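Local coordinates for protein trichothecene 15-O-acetyltransferase TRI3 (Fusarium sporotrichioides, PDB 3FOT) that transfers an acetyl group to the 15-hydroxyl of trichothecene intermediates during the biosynthesis of mycotoxins such as T-2 toxin, at residues Leu460-Val468 with Arg479-Asn490. Sequence-based numbering, arbitrary orientation. Where two conformers were deposited one is given.
Sequences LSVESIDFV and RLDSWRDASTLN
W483 and R484 reach from the tip of a beta hairpin to the bulged strand 460-468 and close on one backbone oxygen. That atom, V462 O, accepts three hydrogen bonds. W483 NE1 bonds V462 O at 3.0 Å; the oxygen lies in the indole plane, while NE1 stands well above the V462 carbonyl plane. R484 grips V462 O side-on, from NE at 3.0 Å and NH1 at 3.1 Å, with that oxygen in the guanidinium plane. R484 CG lies over one face of the W483 indole, offset toward the rim, and the chain runs extended from there to NE. On the opposite face, I465 CD1 sits 3.4 Å above the centre of the six-membered ring of W483, a CH-pi contact nearly along the normal. The indole is sandwiched between R484 CG and I465 CD1, and its NE1 bond helps to set its rotation. V462 CG1 touches W483 CZ2 at 3.7 Å.

Farther along, the two segments are joined more loosely, through water. Water 1 bridges I465 O and D481 OD1. Water 2 donates to D466 OD1 and also bonds T488 OG1. At the far end F467, its CG anti to the backbone N (chi1 178°), brings CE2 within 3.1 Å of R479 NH1, which lies at the ring edge. The ring and guanidinium planes are 49° apart, and R479 NH1 also forms a salt bridge with D439.

A type I' turn, W483 to A486, closes the hairpin. The bulge at E463 and S464 faces S58, and E463 pairs with R60. Strand 457-469 comes late in the chain yet inserts between strands 53-61 and 449-452 in one mixed sheet, consistent with the two-domain BAHD acyltransferase fold. The contact packs against it the hairpin of another mixed sheet, flanked by strands 277-283 and 435-441.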
loop_
_atom_site.group_PDB
_atom_site.type_symbol
_atom_site.label_atom_id
_atom_site.label_comp_id
_atom_site.label_asym_id
_atom_site.label_seq_id
_atom_site.Cartn_x
_atom_site.Cartn_y
_atom_site.Cartn_z
ATOM N N LEU A 460 -10.883 -10.219 19.556
ATOM C CA LEU A 460 -11.434 -9.880 18.231
ATOM C C LEU A 460 -10.730 -10.691 17.164
ATOM O O LEU A 460 -9.511 -10.760 17.143
ATOM C CB LEU A 460 -11.311 -8.371 17.945
ATOM C CG LEU A 460 -12.237 -7.506 18.817
ATOM C CD1 LEU A 460 -11.664 -6.076 18.919
ATOM C CD2 LEU A 460 -13.615 -7.460 18.242
ATOM N N SER A 461 -11.505 -11.336 16.304
ATOM C CA SER A 461 -10.930 -12.106 15.198
ATOM C C SER A 461 -10.783 -11.178 14.010
ATOM O O SER A 461 -11.738 -10.445 13.680
ATOM C CB SER A 461 -11.874 -13.239 14.799
ATOM O OG SER A 461 -11.232 -14.016 13.791
ATOM N N VAL A 462 -9.606 -11.163 13.391
ATOM C CA VAL A 462 -9.419 -10.319 12.202
ATOM C C VAL A 462 -9.827 -11.158 11.002
ATOM O O VAL A 462 -9.058 -12.029 10.565
ATOM C CB VAL A 462 -7.964 -9.785 12.054
ATOM C CG1 VAL A 462 -7.862 -8.828 10.865
ATOM C CG2 VAL A 462 -7.490 -9.071 13.344
ATOM N N GLU A 463 -11.026 -10.895 10.484
ATOM C CA GLU A 463 -11.644 -11.789 9.473
ATOM C C GLU A 463 -11.207 -11.473 8.061
ATOM O O GLU A 463 -10.918 -12.385 7.276
ATOM C CB GLU A 463 -13.166 -11.753 9.552
ATOM C CG GLU A 463 -13.656 -12.225 10.902
ATOM C CD GLU A 463 -15.025 -12.840 10.849
ATOM O OE1 GLU A 463 -15.895 -12.318 10.121
ATOM O OE2 GLU A 463 -15.217 -13.852 11.550
ATOM N N SER A 464 -11.161 -10.178 7.744
ATOM C CA SER A 464 -10.851 -9.776 6.369
ATOM C C SER A 464 -10.046 -8.491 6.378
ATOM O O SER A 464 -10.191 -7.639 7.272
ATOM C CB SER A 464 -12.133 -9.607 5.537
ATOM O OG SER A 464 -12.879 -8.511 6.004
ATOM N N ILE A 465 -9.180 -8.374 5.379
ATOM C CA ILE A 465 -8.328 -7.212 5.224
ATOM C C ILE A 465 -8.410 -6.788 3.772
ATOM O O ILE A 465 -8.172 -7.592 2.868
ATOM C CB ILE A 465 -6.850 -7.486 5.624
ATOM C CG1 ILE A 465 -6.749 -7.998 7.075
ATOM C CG2 ILE A 465 -5.971 -6.233 5.383
ATOM C CD1 ILE A 465 -5.326 -8.408 7.507
ATOM N N ASP A 466 -8.801 -5.538 3.547
ATOM C CA ASP A 466 -8.759 -4.975 2.190
ATOM C C ASP A 466 -7.899 -3.723 2.167
ATOM O O ASP A 466 -8.112 -2.815 2.939
ATOM C CB ASP A 466 -10.170 -4.685 1.691
ATOM C CG ASP A 466 -10.965 -5.944 1.509
ATOM O OD1 ASP A 466 -10.580 -6.732 0.605
ATOM O OD2 ASP A 466 -11.939 -6.148 2.274
ATOM N N PHE A 467 -6.942 -3.681 1.256
ATOM C CA PHE A 467 -5.972 -2.608 1.205
ATOM C C PHE A 467 -6.246 -1.815 -0.069
ATOM O O PHE A 467 -6.190 -2.356 -1.181
ATOM C CB PHE A 467 -4.560 -3.186 1.214
ATOM C CG PHE A 467 -3.481 -2.164 1.109
ATOM C CD1 PHE A 467 -2.952 -1.570 2.242
ATOM C CD2 PHE A 467 -2.985 -1.783 -0.131
ATOM C CE1 PHE A 467 -1.958 -0.621 2.145
ATOM C CE2 PHE A 467 -1.982 -0.828 -0.217
ATOM C CZ PHE A 467 -1.478 -0.256 0.910
ATOM N N VAL A 468 -6.606 -0.551 0.109
ATOM C CA VAL A 468 -6.899 0.323 -1.023
ATOM C C VAL A 468 -5.966 1.545 -1.045
ATOM O O VAL A 468 -5.589 2.083 0.002
ATOM C CB VAL A 468 -8.415 0.721 -1.094
ATOM C CG1 VAL A 468 -9.319 -0.531 -1.057
ATOM C CG2 VAL A 468 -8.785 1.643 0.021
ATOM N N ARG A 479 -4.314 -4.850 -7.477
ATOM C CA ARG A 479 -3.538 -5.242 -6.312
ATOM C C ARG A 479 -3.868 -6.692 -5.934
ATOM O O ARG A 479 -5.023 -7.100 -6.032
ATOM C CB ARG A 479 -3.860 -4.334 -5.124
ATOM C CG ARG A 479 -3.906 -2.819 -5.443
ATOM C CD ARG A 479 -3.958 -2.021 -4.127
ATOM N NE ARG A 479 -2.671 -2.046 -3.435
ATOM C CZ ARG A 479 -1.672 -1.204 -3.645
ATOM N NH1 ARG A 479 -0.553 -1.341 -2.941
ATOM N NH2 ARG A 479 -1.780 -0.227 -4.539
ATOM N N LEU A 480 -2.865 -7.446 -5.504
ATOM C CA LEU A 480 -3.097 -8.804 -5.003
ATOM C C LEU A 480 -2.590 -8.909 -3.579
ATOM O O LEU A 480 -1.451 -8.539 -3.297
ATOM C CB LEU A 480 -2.341 -9.834 -5.860
ATOM C CG LEU A 480 -2.472 -11.317 -5.441
ATOM C CD1 LEU A 480 -3.845 -11.854 -5.764
ATOM C CD2 LEU A 480 -1.365 -12.191 -6.040
ATOM N N ASP A 481 -3.409 -9.426 -2.675
ATOM C CA ASP A 481 -2.804 -9.888 -1.427
ATOM C C ASP A 481 -3.450 -11.166 -0.936
ATOM O O ASP A 481 -4.237 -11.780 -1.665
ATOM C CB ASP A 481 -2.687 -8.802 -0.362
ATOM C CG ASP A 481 -3.987 -8.184 -0.009
ATOM O OD1 ASP A 481 -5.042 -8.768 -0.354
ATOM O OD2 ASP A 481 -3.923 -7.109 0.656
ATOM N N SER A 482 -3.119 -11.556 0.280
ATOM C CA SER A 482 -3.583 -12.812 0.814
ATOM C C SER A 482 -3.859 -12.670 2.291
ATOM O O SER A 482 -3.123 -11.981 2.995
ATOM C CB SER A 482 -2.514 -13.888 0.628
ATOM O OG SER A 482 -3.020 -15.130 1.093
ATOM N N TRP A 483 -4.911 -13.341 2.750
ATOM C CA TRP A 483 -5.177 -13.432 4.193
ATOM C C TRP A 483 -5.869 -14.740 4.481
ATOM O O TRP A 483 -6.797 -15.097 3.761
ATOM C CB TRP A 483 -6.064 -12.283 4.578
ATOM C CG TRP A 483 -6.435 -12.159 6.016
ATOM C CD1 TRP A 483 -7.688 -12.218 6.536
ATOM C CD2 TRP A 483 -5.551 -11.897 7.103
ATOM N NE1 TRP A 483 -7.640 -12.023 7.911
ATOM C CE2 TRP A 483 -6.340 -11.829 8.279
ATOM C CE3 TRP A 483 -4.161 -11.732 7.209
ATOM C CZ2 TRP A 483 -5.793 -11.579 9.540
ATOM C CZ3 TRP A 483 -3.614 -11.487 8.480
ATOM C CH2 TRP A 483 -4.439 -11.405 9.625
ATOM N N ARG A 484 -5.403 -15.468 5.507
ATOM C CA ARG A 484 -6.039 -16.761 5.888
ATOM C C ARG A 484 -6.134 -17.688 4.661
ATOM O O ARG A 484 -7.163 -18.381 4.440
ATOM C CB ARG A 484 -7.414 -16.551 6.506
ATOM C CG ARG A 484 -7.330 -15.804 7.843
ATOM C CD ARG A 484 -8.712 -15.519 8.347
ATOM N NE ARG A 484 -8.674 -14.844 9.642
ATOM C CZ ARG A 484 -8.567 -15.469 10.825
ATOM N NH1 ARG A 484 -8.551 -14.749 11.941
ATOM N NH2 ARG A 484 -8.507 -16.806 10.901
ATOM N N ASP A 485 -5.036 -17.692 3.905
ATOM C CA ASP A 485 -4.830 -18.529 2.695
ATOM C C ASP A 485 -5.761 -18.213 1.529
ATOM O O ASP A 485 -5.847 -19.004 0.580
ATOM C CB ASP A 485 -4.947 -20.021 3.010
ATOM C CG ASP A 485 -3.745 -20.561 3.740
ATOM O OD1 ASP A 485 -2.601 -20.151 3.432
ATOM O OD2 ASP A 485 -3.966 -21.429 4.597
ATOM N N ALA A 486 -6.458 -17.085 1.590
ATOM C CA ALA A 486 -7.315 -16.669 0.490
ATOM C C ALA A 486 -6.723 -15.439 -0.177
ATOM O O ALA A 486 -6.417 -14.460 0.505
ATOM C CB ALA A 486 -8.725 -16.372 0.993
ATOM N N SER A 487 -6.599 -15.485 -1.506
ATOM C CA SER A 487 -6.105 -14.338 -2.288
ATOM C C SER A 487 -7.244 -13.410 -2.687
ATOM O O SER A 487 -8.292 -13.857 -3.144
ATOM C CB SER A 487 -5.344 -14.812 -3.541
ATOM O OG SER A 487 -4.194 -15.565 -3.167
ATOM N N THR A 488 -7.033 -12.109 -2.516
ATOM C CA THR A 488 -7.983 -11.114 -2.971
ATOM C C THR A 488 -7.361 -10.268 -4.080
ATOM O O THR A 488 -6.228 -9.804 -3.920
ATOM C CB THR A 488 -8.340 -10.190 -1.807
ATOM O OG1 THR A 488 -9.071 -10.959 -0.829
ATOM C CG2 THR A 488 -9.195 -9.034 -2.303
ATOM N N LEU A 489 -8.080 -10.099 -5.181
ATOM C CA LEU A 489 -7.674 -9.138 -6.207
ATOM C C LEU A 489 -8.579 -7.948 -6.093
ATOM O O LEU A 489 -9.803 -8.081 -6.025
ATOM C CB LEU A 489 -7.757 -9.715 -7.634
ATOM C CG LEU A 489 -6.654 -10.680 -8.067
ATOM C CD1 LEU A 489 -7.008 -12.042 -7.547
ATOM C CD2 LEU A 489 -6.570 -10.724 -9.612
ATOM N N ASN A 490 -7.966 -6.771 -6.071
ATOM C CA ASN A 490 -8.672 -5.492 -6.035
ATOM C C ASN A 490 -8.238 -4.666 -7.254
ATOM O O ASN A 490 -7.039 -4.614 -7.540
ATOM C CB ASN A 490 -8.272 -4.770 -4.746
ATOM C CG ASN A 490 -9.232 -3.646 -4.347
ATOM O OD1 ASN A 490 -10.031 -3.150 -5.146
ATOM N ND2 ASN A 490 -9.139 -3.235 -3.085
HETATM O O HOH W 1 -6.274 -9.725 2.189
HETATM O O HOH W 2 -10.462 -9.376 1.093
#